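Local coordinates for O-methyltransferase (Burkholderia thailandensis, PDB 3MCZ), which probably transfers a methyl group from S-adenosylmethionine to an oxygen of its substrate, and probably works as a dimer, at residues A[180-185]-A[276-281]; A[172-177]-A[341-346]. All coordinates share one frame; numbering follows the deposited sequence.

How the interactions relate
Both contacts bear on the seven-stranded sheet of the methyltransferase domain, with centres about 13 Å apart. Neither is wholly core: interaction 1 has a buried half, I184 and L276, and a partly exposed half, T182 and K278; in interaction 2 L343 is buried while L174, V176 and I345 are partly exposed. The chemistry follows this placement. Interaction 1 joins strand 182-186 to the link between helix 263-275 and strand 281-288 by one methyl contact and one water bridge, whereas interaction 2 lays the loop after helix 150-172 against strand 341-347 through aliphatic side chains alone. They touch where V183 CG2 of the first meets F177 CE1 of the second, 4.0 Å away.

Interaction 1: residues A[180-185]-A[276-281]; sequences ARTVID and LVKPGG
K278 reaches T182 through a water. From CB the lysine chain runs nearly straight, CG, CD and CE serving as a spacer that sets NZ 5.0 Å from its own CB; chi1 of -65° places CG beside the backbone N. CE is the first atom to come near the threonine, 4.2 Å from T182 OG1. NZ itself stays 4.0 Å from T182 OG1, too far for a direct bond, and instead donates to the water 2.6 Å from it. That water lies 2.6 Å from T182 OG1 as well, and subtends about 100° between NZ and OG1. The hydroxyl has a further partner in the backbone N of D250, just ahead of strand 251-255.

This is the Rossmann-like fold of the AdoMet-dependent methyltransferases: 182-186 is a central strand, and K278-P279-G280-G281 makes a type II beta turn, closed by G281 N to K278 O at 2.9 Å, that leads from helix 263-275 into strand 281-288. On the buried side of the contact, I184 and L276 cross at about a right angle, I184 CG2 standing 4.2 Å from L276 CD1. W209 of the next strand, 205-210, touches both of these side chains.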
loop_
_atom_site.group_PDB
_atom_site.type_symbol
_atom_site.label_atom_id
_atom_site.label_comp_id
_atom_site.label_asym_id
_atom_site.label_seq_id
_atom_site.Cartn_x
_atom_site.Cartn_y
_atom_site.Cartn_z
ATOM N N ALA A 180 32.255 -19.786 25.804
ATOM C CA ALA A 180 31.615 -18.819 26.678
ATOM C C ALA A 180 30.841 -19.601 27.780
ATOM O O ALA A 180 30.562 -20.810 27.641
ATOM C CB ALA A 180 30.677 -17.963 25.886
ATOM N N ARG A 181 30.560 -18.921 28.887
ATOM C CA ARG A 181 29.684 -19.452 29.927
ATOM C C ARG A 181 28.469 -18.615 30.182
ATOM O O ARG A 181 27.444 -19.142 30.560
ATOM C CB ARG A 181 30.457 -19.585 31.240
ATOM C CG ARG A 181 31.538 -20.614 31.191
ATOM C CD ARG A 181 30.996 -22.008 30.859
ATOM N NE ARG A 181 29.986 -22.520 31.812
ATOM C CZ ARG A 181 30.264 -23.114 32.977
ATOM N NH1 ARG A 181 31.524 -23.285 33.386
ATOM N NH2 ARG A 181 29.269 -23.529 33.748
ATOM N N THR A 182 28.591 -17.298 30.023
ATOM C CA THR A 182 27.500 -16.400 30.351
ATOM C C THR A 182 27.220 -15.425 29.223
ATOM O O THR A 182 28.142 -14.986 28.511
ATOM C CB THR A 182 27.798 -15.577 31.610
ATOM O OG1 THR A 182 29.055 -14.897 31.442
ATOM C CG2 THR A 182 27.819 -16.499 32.876
ATOM N N VAL A 183 25.930 -15.120 29.083
ATOM C CA VAL A 183 25.400 -14.232 28.075
ATOM C C VAL A 183 24.398 -13.247 28.700
ATOM O O VAL A 183 23.523 -13.630 29.493
ATOM C CB VAL A 183 24.621 -15.003 26.969
ATOM C CG1 VAL A 183 24.162 -14.028 25.843
ATOM C CG2 VAL A 183 25.406 -16.135 26.409
ATOM N N ILE A 184 24.483 -11.993 28.285
ATOM C CA ILE A 184 23.506 -10.974 28.612
ATOM C C ILE A 184 22.847 -10.474 27.305
ATOM O O ILE A 184 23.550 -10.066 26.377
ATOM C CB ILE A 184 24.187 -9.839 29.385
ATOM C CG1 ILE A 184 24.551 -10.301 30.778
ATOM C CG2 ILE A 184 23.323 -8.609 29.413
ATOM C CD1 ILE A 184 25.291 -9.275 31.606
ATOM N N ASP A 185 21.514 -10.563 27.228
ATOM C CA ASP A 185 20.714 -10.109 26.058
ATOM C C ASP A 185 20.032 -8.774 26.438
ATOM O O ASP A 185 19.036 -8.741 27.186
ATOM C CB ASP A 185 19.665 -11.185 25.706
ATOM C CG ASP A 185 19.052 -11.028 24.305
ATOM O OD1 ASP A 185 19.543 -10.206 23.471
ATOM O OD2 ASP A 185 18.064 -11.769 24.025
ATOM N N LEU A 276 30.157 -4.242 29.833
ATOM C CA LEU A 276 29.752 -5.533 30.420
ATOM C C LEU A 276 30.582 -6.724 29.915
ATOM O O LEU A 276 30.542 -7.796 30.530
ATOM C CB LEU A 276 28.285 -5.820 30.147
ATOM C CG LEU A 276 27.171 -4.949 30.742
ATOM C CD1 LEU A 276 25.891 -5.385 30.108
ATOM C CD2 LEU A 276 27.148 -5.172 32.231
ATOM N N VAL A 277 31.314 -6.544 28.819
ATOM C CA VAL A 277 32.022 -7.624 28.148
ATOM C C VAL A 277 33.322 -8.012 28.905
ATOM O O VAL A 277 34.233 -7.202 29.033
ATOM C CB VAL A 277 32.389 -7.262 26.694
ATOM C CG1 VAL A 277 33.197 -8.435 26.038
ATOM C CG2 VAL A 277 31.121 -6.906 25.853
ATOM N N LYS A 278 33.402 -9.261 29.352
ATOM C CA LYS A 278 34.581 -9.747 30.079
ATOM C C LYS A 278 35.736 -9.851 29.128
ATOM O O LYS A 278 35.551 -9.912 27.901
ATOM C CB LYS A 278 34.304 -11.113 30.722
ATOM C CG LYS A 278 33.208 -11.081 31.832
ATOM C CD LYS A 278 32.885 -12.470 32.282
ATOM C CE LYS A 278 31.895 -12.538 33.433
ATOM N NZ LYS A 278 31.873 -13.932 34.092
ATOM N N PRO A 279 36.959 -9.854 29.670
ATOM C CA PRO A 279 38.111 -10.102 28.805
ATOM C C PRO A 279 37.980 -11.385 28.023
ATOM O O PRO A 279 37.540 -12.390 28.552
ATOM C CB PRO A 279 39.277 -10.219 29.793
ATOM C CG PRO A 279 38.862 -9.456 30.942
ATOM C CD PRO A 279 37.368 -9.555 31.050
ATOM N N GLY A 280 38.364 -11.329 26.753
ATOM C CA GLY A 280 38.219 -12.440 25.833
ATOM C C GLY A 280 36.807 -12.584 25.276
ATOM O O GLY A 280 36.571 -13.472 24.473
ATOM N N GLY A 281 35.874 -11.743 25.730
ATOM C CA GLY A 281 34.461 -11.867 25.383
ATOM C C GLY A 281 34.103 -11.036 24.155
ATOM O O GLY A 281 34.962 -10.446 23.502
HETATM O O HOH W 1 31.170 -15.905 32.523
#

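Interaction 2: residues A[172-177]-A[341-346]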
loop_
_atom_site.group_PDB
_atom_site.type_symbol
_atom_site.label_atom_id
_atom_site.label_comp_id
_atom_site.label_asym_id
_atom_site.label_seq_id
_atom_site.Cartn_x
_atom_site.Cartn_y
_atom_site.Cartn_z
ATOM N N SER A 172 23.048 -18.051 16.610
ATOM C CA SER A 172 23.245 -19.211 17.485
ATOM C C SER A 172 24.472 -20.063 17.103
ATOM O O SER A 172 25.023 -20.739 17.977
ATOM C CB SER A 172 21.994 -20.090 17.526
ATOM O OG SER A 172 21.806 -20.707 16.280
ATOM N N GLU A 173 24.906 -20.023 15.840
ATOM C CA GLU A 173 26.115 -20.774 15.381
ATOM C C GLU A 173 27.426 -20.006 15.474
ATOM O O GLU A 173 28.463 -20.514 15.055
ATOM C CB GLU A 173 25.964 -21.267 13.933
ATOM N N LEU A 174 27.403 -18.789 15.992
ATOM C CA LEU A 174 28.641 -18.027 16.131
ATOM C C LEU A 174 29.651 -18.745 17.034
ATOM O O LEU A 174 29.278 -19.315 18.044
ATOM C CB LEU A 174 28.364 -16.654 16.711
ATOM C CG LEU A 174 27.649 -15.675 15.776
ATOM C CD1 LEU A 174 27.380 -14.376 16.554
ATOM C CD2 LEU A 174 28.474 -15.413 14.507
ATOM N N GLY A 175 30.923 -18.675 16.669
ATOM C CA GLY A 175 31.994 -19.297 17.440
ATOM C C GLY A 175 32.276 -18.691 18.806
ATOM O O GLY A 175 32.858 -19.353 19.672
ATOM N N VAL A 176 31.824 -17.469 19.048
ATOM C CA VAL A 176 32.073 -16.827 20.319
ATOM C C VAL A 176 31.352 -17.535 21.469
ATOM O O VAL A 176 31.666 -17.280 22.617
ATOM C CB VAL A 176 31.653 -15.335 20.316
ATOM C CG1 VAL A 176 32.457 -14.553 19.249
ATOM C CG2 VAL A 176 30.097 -15.192 20.161
ATOM N N PHE A 177 30.382 -18.392 21.159
ATOM C CA PHE A 177 29.582 -19.066 22.198
ATOM C C PHE A 177 30.199 -20.355 22.711
ATOM O O PHE A 177 29.920 -20.727 23.833
ATOM C CB PHE A 177 28.153 -19.343 21.708
ATOM C CG PHE A 177 27.327 -18.098 21.548
ATOM C CD1 PHE A 177 27.017 -17.308 22.647
ATOM C CD2 PHE A 177 26.894 -17.687 20.294
ATOM C CE1 PHE A 177 26.311 -16.141 22.499
ATOM C CE2 PHE A 177 26.146 -16.499 20.150
ATOM C CZ PHE A 177 25.844 -15.736 21.247
ATOM N N TYR A 341 21.024 -7.545 6.861
ATOM C CA TYR A 341 21.559 -7.213 8.170
ATOM C C TYR A 341 23.075 -7.379 8.227
ATOM O O TYR A 341 23.677 -8.172 7.484
ATOM C CB TYR A 341 20.848 -8.056 9.253
ATOM C CG TYR A 341 19.511 -7.530 9.672
ATOM C CD1 TYR A 341 18.353 -7.780 8.934
ATOM C CD2 TYR A 341 19.396 -6.763 10.809
ATOM C CE1 TYR A 341 17.100 -7.256 9.350
ATOM C CE2 TYR A 341 18.189 -6.246 11.218
ATOM C CZ TYR A 341 17.051 -6.476 10.487
ATOM O OH TYR A 341 15.870 -5.924 10.972
ATOM N N THR A 342 23.697 -6.603 9.112
ATOM C CA THR A 342 25.077 -6.786 9.494
ATOM C C THR A 342 25.118 -7.171 10.977
ATOM O O THR A 342 24.508 -6.510 11.828
ATOM C CB THR A 342 25.908 -5.488 9.260
ATOM O OG1 THR A 342 25.872 -5.146 7.857
ATOM C CG2 THR A 342 27.400 -5.630 9.715
ATOM N N LEU A 343 25.888 -8.203 11.265
ATOM C CA LEU A 343 26.251 -8.581 12.615
ATOM C C LEU A 343 27.661 -8.064 12.892
ATOM O O LEU A 343 28.628 -8.398 12.173
ATOM C CB LEU A 343 26.161 -10.098 12.797
ATOM C CG LEU A 343 26.512 -10.606 14.205
ATOM C CD1 LEU A 343 25.488 -10.134 15.282
ATOM C CD2 LEU A 343 26.589 -12.143 14.173
ATOM N N LEU A 344 27.758 -7.161 13.850
ATOM C CA LEU A 344 29.038 -6.633 14.299
ATOM C C LEU A 344 29.420 -7.381 15.552
ATOM O O LEU A 344 28.565 -7.630 16.422
ATOM C CB LEU A 344 28.963 -5.131 14.581
ATOM C CG LEU A 344 28.635 -4.227 13.389
ATOM C CD1 LEU A 344 28.353 -2.757 13.946
ATOM C CD2 LEU A 344 29.763 -4.236 12.374
ATOM N N ILE A 345 30.694 -7.767 15.628
ATOM C CA ILE A 345 31.201 -8.538 16.742
ATOM C C ILE A 345 32.378 -7.741 17.310
ATOM O O ILE A 345 33.457 -7.667 16.712
ATOM C CB ILE A 345 31.609 -9.977 16.288
ATOM C CG1 ILE A 345 30.441 -10.718 15.595
ATOM C CG2 ILE A 345 32.139 -10.852 17.468
ATOM C CD1 ILE A 345 30.605 -10.862 14.046
ATOM N N GLY A 346 32.186 -7.164 18.476
ATOM C CA GLY A 346 33.249 -6.480 19.157
ATOM C C GLY A 346 33.957 -7.351 20.152
ATOM O O GLY A 346 33.376 -7.760 21.155
#
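L174 and L343 point at each other tip to tip, the forked end of one against a single methyl of the other. L343 CD2 is the atom that does the touching: it lies 3.4 Å from L174 CD1, tighter than usual for two carbons, and 3.8 Å from L174 CD2, so it meets the end of the fork, nearer the CD1 branch. On L343 a chi1 of -179° turns CG away from the backbone N and extends the side chain toward the loop. V176 and I345 meet differently, their side chains crossing obliquely, with V176 CG1 4.1 Å from I345 CG2.

L343 and I345 are two residues apart on strand 341-347, hence on one face of the sheet, and this strand, antiparallel to both 281-288 and 332-338, is the one reversed strand in the order 3-2-1-4-5-7-6 of class I methyltransferases. The loop set against it connects helix 150-172 to strand 182-186. L284 of strand 281-288 touches both L174 and I345. The other methyl of V176, CG2, stays within the loop and sits 4.0 Å above the plane of the F177 ring, over its centre, while F177 itself packs on V251 and M253 of strand 251-255.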